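Local structure of purine nucleoside phosphorylase (Grouper iridovirus, 3KHS) at residues L110-G115 with M216-E221; P123-V128 with A183-V188; M127-H132 with C232-L237. The protein probably catalyses the phosphorolysis of purine nucleosides in nucleoside salvage. All coordinates share one frame; numbering follows the deposited sequence.

Contact 1 of 3, residues L110-G115 with M216-E221. With TRS (2-amino-2-hydroxymethyl-propane-1,3-diol), chain H; PO4 (phosphate ion), chain G.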
loop_
_atom_site.group_PDB
_atom_site.type_symbol
_atom_site.label_atom_id
_atom_site.label_comp_id
_atom_site.label_asym_id
_atom_site.label_seq_id
_atom_site.Cartn_x
_atom_site.Cartn_y
_atom_site.Cartn_z
ATOM N N LEU B 110 -10.350 22.766 1.818
ATOM C CA LEU B 110 -10.654 21.617 0.962
ATOM C C LEU B 110 -12.041 21.047 1.250
ATOM O O LEU B 110 -12.492 21.030 2.387
ATOM C CB LEU B 110 -9.660 20.473 1.208
ATOM C CG LEU B 110 -8.120 20.472 1.315
ATOM C CD1 LEU B 110 -7.491 20.393 -0.033
ATOM C CD2 LEU B 110 -7.640 21.664 2.101
ATOM N N THR B 111 -12.707 20.570 0.215
ATOM C CA THR B 111 -14.009 19.948 0.360
ATOM C C THR B 111 -13.968 18.634 -0.423
ATOM O O THR B 111 -13.136 18.472 -1.334
ATOM C CB THR B 111 -15.127 20.815 -0.230
ATOM O OG1 THR B 111 -14.918 20.971 -1.640
ATOM C CG2 THR B 111 -15.175 22.167 0.463
ATOM N N ASN B 112 -14.837 17.694 -0.053
ATOM C CA ASN B 112 -14.924 16.422 -0.765
ATOM C C ASN B 112 -16.246 15.772 -0.420
ATOM O O ASN B 112 -16.949 16.213 0.489
ATOM C CB ASN B 112 -13.776 15.488 -0.393
ATOM C CG ASN B 112 -13.801 15.053 1.068
ATOM O OD1 ASN B 112 -14.832 14.626 1.585
ATOM N ND2 ASN B 112 -12.653 15.124 1.729
ATOM N N ALA B 113 -16.588 14.742 -1.177
ATOM C CA ALA B 113 -17.800 13.973 -0.955
ATOM C C ALA B 113 -17.242 12.671 -0.383
ATOM O O ALA B 113 -16.267 12.132 -0.916
ATOM C CB ALA B 113 -18.517 13.716 -2.278
ATOM N N ALA B 114 -17.816 12.193 0.716
ATOM C CA ALA B 114 -17.332 10.968 1.328
ATOM C C ALA B 114 -18.456 10.074 1.855
ATOM O O ALA B 114 -19.595 10.500 1.946
ATOM C CB ALA B 114 -16.385 11.304 2.430
ATOM N N GLY B 115 -18.108 8.828 2.158
ATOM C CA GLY B 115 -19.062 7.882 2.696
ATOM C C GLY B 115 -18.948 7.888 4.205
ATOM O O GLY B 115 -17.840 7.773 4.744
ATOM N N MET B 216 -11.576 9.114 -1.329
ATOM C CA MET B 216 -10.362 8.808 -2.062
ATOM C C MET B 216 -9.486 10.019 -2.399
ATOM O O MET B 216 -8.794 10.024 -3.435
ATOM C CB MET B 216 -10.732 8.034 -3.331
ATOM C CG MET B 216 -11.608 6.781 -3.068
ATOM S SD MET B 216 -12.532 6.284 -4.541
ATOM C CE MET B 216 -13.531 4.932 -3.916
ATOM N N SER B 217 -9.482 11.016 -1.509
ATOM C CA SER B 217 -8.692 12.227 -1.744
ATOM C C SER B 217 -8.356 12.979 -0.483
ATOM O O SER B 217 -8.285 12.412 0.601
ATOM C CB SER B 217 -9.455 13.194 -2.641
ATOM O OG SER B 217 -10.553 13.746 -1.943
ATOM N N THR B 218 -8.115 14.279 -0.655
ATOM C CA THR B 218 -7.838 15.195 0.458
ATOM C C THR B 218 -6.615 14.990 1.334
ATOM O O THR B 218 -5.842 15.910 1.526
ATOM C CB THR B 218 -9.073 15.248 1.372
ATOM O OG1 THR B 218 -10.185 15.731 0.607
ATOM C CG2 THR B 218 -8.843 16.158 2.598
ATOM N N ALA B 219 -6.444 13.790 1.883
ATOM C CA ALA B 219 -5.322 13.524 2.779
ATOM C C ALA B 219 -3.951 13.797 2.178
ATOM O O ALA B 219 -3.122 14.441 2.819
ATOM C CB ALA B 219 -5.377 12.066 3.298
ATOM N N PRO B 220 -3.667 13.271 0.959
ATOM C CA PRO B 220 -2.352 13.551 0.408
ATOM C C PRO B 220 -2.190 15.039 0.120
ATOM O O PRO B 220 -1.087 15.551 0.197
ATOM C CB PRO B 220 -2.290 12.678 -0.865
ATOM C CG PRO B 220 -3.689 12.594 -1.261
ATOM C CD PRO B 220 -4.392 12.353 0.070
ATOM N N GLU B 221 -3.276 15.727 -0.204
ATOM C CA GLU B 221 -3.195 17.149 -0.476
ATOM C C GLU B 221 -2.873 17.959 0.787
ATOM O O GLU B 221 -2.096 18.919 0.729
ATOM C CB GLU B 221 -4.490 17.646 -1.094
ATOM C CG GLU B 221 -4.725 17.151 -2.513
ATOM C CD GLU B 221 -6.199 16.905 -2.765
ATOM O OE1 GLU B 221 -6.670 15.767 -2.527
ATOM O OE2 GLU B 221 -6.895 17.859 -3.170
HETATM C C TRS H . -15.170 9.559 -3.715
HETATM C C1 TRS H . -13.716 9.835 -4.161
HETATM C C2 TRS H . -15.114 8.657 -2.463
HETATM C C3 TRS H . -15.900 8.851 -4.864
HETATM N N TRS H . -15.890 10.813 -3.403
HETATM O O1 TRS H . -12.992 10.515 -3.114
HETATM O O2 TRS H . -16.431 8.390 -2.017
HETATM O O3 TRS H . -17.264 8.616 -4.492
HETATM P P PO4 G . -13.767 13.870 -3.950
HETATM O O1 PO4 G . -14.754 14.877 -3.475
HETATM O O2 PO4 G . -12.728 14.542 -4.793
HETATM O O3 PO4 G . -13.094 13.227 -2.784
HETATM O O4 PO4 G . -14.474 12.835 -4.751
#
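Strand residues L110 and N112 face the turn S217-T218 that leads into helix 219-227, the nearest CA atoms, those of L110 and T218, lying 7.0 Å apart, so side chains rather than backbone bridge the two segments. N112 carries the link: its ND2 donates to T218 OG1 over 2.8 Å in a nearly straight bond (166°), with the hydroxyl almost in the plane of the amide. The two side chains meet at about a right angle. N112 holds CG between its backbone N and carbonyl carbon (chi1 65°), which swings the amide toward the turn, and its OD1 is tied to S236, fixing which end of the amide points at T218. T218 OG1 in turn donates to S217 OG at 3.3 Å, and S217 OG donates to phosphate O3 at 2.7 Å. The phosphate is also held by A113 N, which reaches O1 at 2.9 Å, and by S30, R81 and H83. A Tris molecule, probably from the crystallisation liquor, lies beside it, gripped by M216 N through O1 at 2.7 Å and by A113 O, which accepts from its amino N at 2.8 Å. At the other end, L110 CD1 rests 4.1 Å from E221 OE2, an oxygen that forms a salt bridge with R81. The chain of donors suggests that N112 and T218 may act as a second shell that helps orient S217. The phosphate, probably also from the liquor, sits in a pocket consistent with the family's phosphate site; Tris may occupy part of the neighbouring nucleoside pocket.

Contact 2 of 3, residues P123-V128 with A183-V188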
loop_
_atom_site.group_PDB
_atom_site.type_symbol
_atom_site.label_atom_id
_atom_site.label_comp_id
_atom_site.label_asym_id
_atom_site.label_seq_id
_atom_site.Cartn_x
_atom_site.Cartn_y
_atom_site.Cartn_z
ATOM N N PRO B 123 -26.923 11.008 5.303
ATOM C CA PRO B 123 -26.585 11.596 4.009
ATOM C C PRO B 123 -27.007 13.061 4.005
ATOM O O PRO B 123 -28.122 13.386 4.386
ATOM C CB PRO B 123 -27.382 10.741 3.010
ATOM C CG PRO B 123 -28.259 9.865 3.860
ATOM C CD PRO B 123 -27.529 9.681 5.134
ATOM N N GLY B 124 -26.104 13.941 3.586
ATOM C CA GLY B 124 -26.397 15.361 3.548
ATOM C C GLY B 124 -25.626 16.107 4.605
ATOM O O GLY B 124 -25.448 17.330 4.491
ATOM N N ASP B 125 -25.163 15.380 5.626
ATOM C CA ASP B 125 -24.404 15.989 6.715
ATOM C C ASP B 125 -23.034 16.470 6.241
ATOM O O ASP B 125 -22.566 16.121 5.155
ATOM C CB ASP B 125 -24.168 15.002 7.855
ATOM C CG ASP B 125 -25.423 14.695 8.653
ATOM O OD1 ASP B 125 -26.504 15.223 8.302
ATOM O OD2 ASP B 125 -25.311 13.917 9.634
ATOM N N PHE B 126 -22.394 17.273 7.086
ATOM C CA PHE B 126 -21.060 17.787 6.828
ATOM C C PHE B 126 -20.155 17.243 7.923
ATOM O O PHE B 126 -20.552 17.181 9.082
ATOM C CB PHE B 126 -21.037 19.314 6.929
ATOM C CG PHE B 126 -21.647 20.036 5.751
ATOM C CD1 PHE B 126 -21.929 21.395 5.836
ATOM C CD2 PHE B 126 -21.915 19.383 4.569
ATOM C CE1 PHE B 126 -22.468 22.085 4.757
ATOM C CE2 PHE B 126 -22.455 20.076 3.481
ATOM C CZ PHE B 126 -22.729 21.426 3.582
ATOM N N MET B 127 -18.944 16.839 7.570
ATOM C CA MET B 127 -18.008 16.384 8.586
ATOM C C MET B 127 -16.749 17.212 8.448
ATOM O O MET B 127 -16.007 17.076 7.479
ATOM C CB MET B 127 -17.619 14.908 8.453
ATOM C CG MET B 127 -16.653 14.524 9.569
ATOM S SD MET B 127 -15.788 12.991 9.422
ATOM C CE MET B 127 -14.390 13.494 8.436
ATOM N N VAL B 128 -16.537 18.086 9.417
ATOM C CA VAL B 128 -15.359 18.918 9.454
ATOM C C VAL B 128 -14.258 17.937 9.843
ATOM O O VAL B 128 -14.438 17.147 10.780
ATOM C CB VAL B 128 -15.534 20.023 10.525
ATOM C CG1 VAL B 128 -14.204 20.602 10.901
ATOM C CG2 VAL B 128 -16.464 21.104 9.997
ATOM N N ALA B 183 -26.390 18.904 11.792
ATOM C CA ALA B 183 -25.984 18.166 10.593
ATOM C C ALA B 183 -24.493 18.306 10.323
ATOM O O ALA B 183 -23.988 17.872 9.268
ATOM C CB ALA B 183 -26.747 18.705 9.384
ATOM N N THR B 184 -23.788 18.925 11.260
ATOM C CA THR B 184 -22.361 19.127 11.090
ATOM C C THR B 184 -21.622 18.427 12.198
ATOM O O THR B 184 -21.899 18.633 13.370
ATOM C CB THR B 184 -21.997 20.634 11.098
ATOM O OG1 THR B 184 -22.758 21.315 10.098
ATOM C CG2 THR B 184 -20.545 20.827 10.784
ATOM N N HIS B 185 -20.656 17.610 11.820
ATOM C CA HIS B 185 -19.874 16.859 12.786
ATOM C C HIS B 185 -18.398 17.209 12.642
ATOM O O HIS B 185 -18.016 18.022 11.791
ATOM C CB HIS B 185 -20.071 15.366 12.509
ATOM C CG HIS B 185 -21.492 14.986 12.201
ATOM N ND1 HIS B 185 -22.414 14.688 13.182
ATOM C CD2 HIS B 185 -22.146 14.858 11.023
ATOM C CE1 HIS B 185 -23.574 14.389 12.620
ATOM N NE2 HIS B 185 -23.440 14.485 11.312
ATOM N N GLU B 186 -17.584 16.598 13.493
ATOM C CA GLU B 186 -16.150 16.772 13.464
ATOM C C GLU B 186 -15.590 15.375 13.660
ATOM O O GLU B 186 -15.847 14.760 14.676
ATOM C CB GLU B 186 -15.668 17.692 14.578
ATOM C CG GLU B 186 -14.172 17.839 14.583
ATOM C CD GLU B 186 -13.707 19.010 15.404
ATOM O OE1 GLU B 186 -14.273 19.215 16.491
ATOM O OE2 GLU B 186 -12.773 19.717 14.971
ATOM N N GLY B 187 -14.842 14.875 12.676
ATOM C CA GLY B 187 -14.310 13.536 12.782
ATOM C C GLY B 187 -13.076 13.199 11.964
ATOM O O GLY B 187 -12.412 14.069 11.366
ATOM N N VAL B 188 -12.778 11.902 11.940
ATOM C CA VAL B 188 -11.608 11.385 11.260
ATOM C C VAL B 188 -11.863 10.934 9.826
ATOM O O VAL B 188 -12.749 10.107 9.587
ATOM C CB VAL B 188 -11.022 10.218 12.081
ATOM C CG1 VAL B 188 -9.723 9.740 11.457
ATOM C CG2 VAL B 188 -10.799 10.658 13.506
#
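F126, M127 and V128 pair in parallel register with T184, H185 and E186, joined by a ladder of backbone bonds, although the short strands are splayed by 50°. F126 N donates to A183 O and H185 N to F126 O, each at 2.8 Å; V128 N then takes H185 O, and G187 N closes the ladder on V128 O at 3.0 Å. Between these rungs, T184 CA and E186 CA make CA-H...O contacts with F126 O and V128 O.

One polar side-chain bond joins the two segments. H185 NE2 donates to D125 OD2 over 2.6 Å, almost straight and in the ring plane, yet it meets the carboxylate from above its plane, the two planes being turned 43° apart. R122 N is a second donor to OD2, and Y121 stacks on the imidazole.

Van der Waals packing comes from M127, whose thioether bends at chi3 (86°) onto the G187 backbone, bringing CE within 3.6 Å of G187 O, with SD packed against G187 CA. On the sheet face of F126, V128 CG2 lies 4.2 Å from T184 CG2.

That face is covered by helices: 165-178 packs on V128 and T184, and 257-279 on F126. Strand 231-241 borders 126-129 on its other edge.

Contact 3 of 3, residues M127-H132 with C232-L237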
loop_
_atom_site.group_PDB
_atom_site.type_symbol
_atom_site.label_atom_id
_atom_site.label_comp_id
_atom_site.label_asym_id
_atom_site.label_seq_id
_atom_site.Cartn_x
_atom_site.Cartn_y
_atom_site.Cartn_z
ATOM N N MET B 127 -18.944 16.839 7.570
ATOM C CA MET B 127 -18.008 16.384 8.586
ATOM C C MET B 127 -16.749 17.212 8.448
ATOM O O MET B 127 -16.007 17.076 7.479
ATOM C CB MET B 127 -17.619 14.908 8.453
ATOM C CG MET B 127 -16.653 14.524 9.569
ATOM S SD MET B 127 -15.788 12.991 9.422
ATOM C CE MET B 127 -14.390 13.494 8.436
ATOM N N VAL B 128 -16.537 18.086 9.417
ATOM C CA VAL B 128 -15.359 18.918 9.454
ATOM C C VAL B 128 -14.258 17.937 9.843
ATOM O O VAL B 128 -14.438 17.147 10.780
ATOM C CB VAL B 128 -15.534 20.023 10.525
ATOM C CG1 VAL B 128 -14.204 20.602 10.901
ATOM C CG2 VAL B 128 -16.464 21.104 9.997
ATOM N N VAL B 129 -13.125 17.985 9.144
ATOM C CA VAL B 129 -12.049 17.038 9.412
ATOM C C VAL B 129 -11.078 17.436 10.499
ATOM O O VAL B 129 -10.439 18.481 10.421
ATOM C CB VAL B 129 -11.243 16.719 8.116
ATOM C CG1 VAL B 129 -10.199 15.662 8.401
ATOM C CG2 VAL B 129 -12.185 16.248 7.039
ATOM N N ARG B 130 -10.953 16.585 11.510
ATOM C CA ARG B 130 -10.058 16.879 12.614
ATOM C C ARG B 130 -8.760 16.117 12.477
ATOM O O ARG B 130 -7.751 16.481 13.060
ATOM C CB ARG B 130 -10.715 16.536 13.964
ATOM C CG ARG B 130 -10.676 15.062 14.319
ATOM C CD ARG B 130 -11.134 14.765 15.764
ATOM N NE ARG B 130 -10.344 13.655 16.311
ATOM C CZ ARG B 130 -10.812 12.430 16.506
ATOM N NH1 ARG B 130 -12.073 12.147 16.218
ATOM N NH2 ARG B 130 -10.010 11.476 16.951
ATOM N N ASP B 131 -8.782 15.045 11.702
ATOM C CA ASP B 131 -7.580 14.242 11.514
ATOM C C ASP B 131 -7.813 13.266 10.369
ATOM O O ASP B 131 -8.946 13.102 9.929
ATOM C CB ASP B 131 -7.263 13.476 12.802
ATOM C CG ASP B 131 -5.824 13.026 12.858
ATOM O OD1 ASP B 131 -5.050 13.597 12.086
ATOM O OD2 ASP B 131 -5.440 12.147 13.660
ATOM N N HIS B 132 -6.756 12.633 9.861
ATOM C CA HIS B 132 -6.960 11.660 8.781
ATOM C C HIS B 132 -6.121 10.411 8.949
ATOM O O HIS B 132 -5.233 10.342 9.799
ATOM C CB HIS B 132 -6.706 12.271 7.371
ATOM C CG HIS B 132 -5.255 12.484 7.026
ATOM N ND1 HIS B 132 -4.807 13.619 6.373
ATOM C CD2 HIS B 132 -4.150 11.733 7.275
ATOM C CE1 HIS B 132 -3.491 13.565 6.250
ATOM N NE2 HIS B 132 -3.068 12.430 6.788
ATOM N N CYS B 232 -4.518 24.191 6.911
ATOM C CA CYS B 232 -5.619 23.467 6.272
ATOM C C CYS B 232 -6.919 23.288 7.028
ATOM O O CYS B 232 -6.946 23.098 8.241
ATOM C CB CYS B 232 -5.147 22.077 5.876
ATOM S SG CYS B 232 -3.650 22.092 4.921
ATOM N N LEU B 233 -7.998 23.337 6.265
ATOM C CA LEU B 233 -9.333 23.101 6.762
ATOM C C LEU B 233 -9.959 22.221 5.684
ATOM O O LEU B 233 -9.843 22.507 4.492
ATOM C CB LEU B 233 -10.109 24.383 6.887
ATOM C CG LEU B 233 -11.614 24.147 6.959
ATOM C CD1 LEU B 233 -11.937 23.350 8.235
ATOM C CD2 LEU B 233 -12.369 25.490 6.891
ATOM N N ALA B 234 -10.587 21.130 6.098
ATOM C CA ALA B 234 -11.236 20.242 5.143
ATOM C C ALA B 234 -12.620 19.886 5.661
ATOM O O ALA B 234 -12.780 19.576 6.838
ATOM C CB ALA B 234 -10.404 18.997 4.954
ATOM N N VAL B 235 -13.613 19.954 4.782
ATOM C CA VAL B 235 -14.989 19.624 5.135
ATOM C C VAL B 235 -15.535 18.558 4.162
ATOM O O VAL B 235 -15.563 18.780 2.952
ATOM C CB VAL B 235 -15.906 20.888 5.047
ATOM C CG1 VAL B 235 -17.377 20.500 5.295
ATOM C CG2 VAL B 235 -15.475 21.940 6.078
ATOM N N SER B 236 -15.971 17.418 4.687
ATOM C CA SER B 236 -16.539 16.362 3.850
ATOM C C SER B 236 -18.068 16.447 3.832
ATOM O O SER B 236 -18.708 16.646 4.857
ATOM C CB SER B 236 -16.168 14.957 4.377
ATOM O OG SER B 236 -14.802 14.631 4.247
ATOM N N LEU B 237 -18.637 16.295 2.650
ATOM C CA LEU B 237 -20.074 16.262 2.503
ATOM C C LEU B 237 -20.350 14.747 2.593
ATOM O O LEU B 237 -19.826 13.972 1.800
ATOM C CB LEU B 237 -20.434 16.842 1.134
ATOM C CG LEU B 237 -21.836 16.768 0.553
ATOM C CD1 LEU B 237 -21.873 15.607 -0.415
ATOM C CD2 LEU B 237 -22.884 16.650 1.627
HETATM O O HOH W 1 -10.315 20.918 8.917
#
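M127 and S236 form a hydrogen-bonded pair of an antiparallel beta ladder, joining strand 126-129 to strand 231-241 within the large mixed sheet of the phosphorylase fold. This end is tight. M127 N donates to S236 O at 2.7 Å, and S236 N returns a bond to M127 O at 2.8 Å. V128 and V235 follow as a non-hydrogen-bonded pair, their CG2 methyls 4.1 Å apart and the side chains obliquely set; V128 CG1 also meets L233 CD1 at 4.4 Å, and M268 of helix 257-279 packs against V235. V129 turns its CG2 anti to the carbonyl carbon, which lays that methyl 3.9 Å from A234 CB, while S236 OG nearby is bonded to N112.

At V129 the ladder opens. The chain turns a corner at R130 and leaves this ladder; beyond it D131 OD2 bonds A201 N, and H132 O bonds T199 OG1, both of the third subunit. V129 N still reaches A234 O directly, at 2.8 Å, but the return link from A234 N to V129 O runs through a water. That molecule accepts from A234 N at 2.8 Å and lies 2.9 Å from V129 O, to which it can donate.

All three contacts are buried and reach the same mixed sheet, but at different depths: contact 1 is centred about 6 Å from the centre of the chain, contact 3 about 8 Å and contact 2 about 15 Å. Contacts 2 and 3 share strand 126-129, taking its opposite edges, one parallel and one antiparallel, and both rest chiefly on backbone bonds. Contact 1 has no backbone bond between its segments and works through one side-chain hydrogen bond, with a phosphate and a Tris bridging the segments. It meets contact 3 through the hydrogen bond between N112 OD1 and S236 OG, which links strand 231-241 to the N112 amide that holds T218. Contact 2, further out, has partly exposed residues and adds a histidine-carboxylate bond.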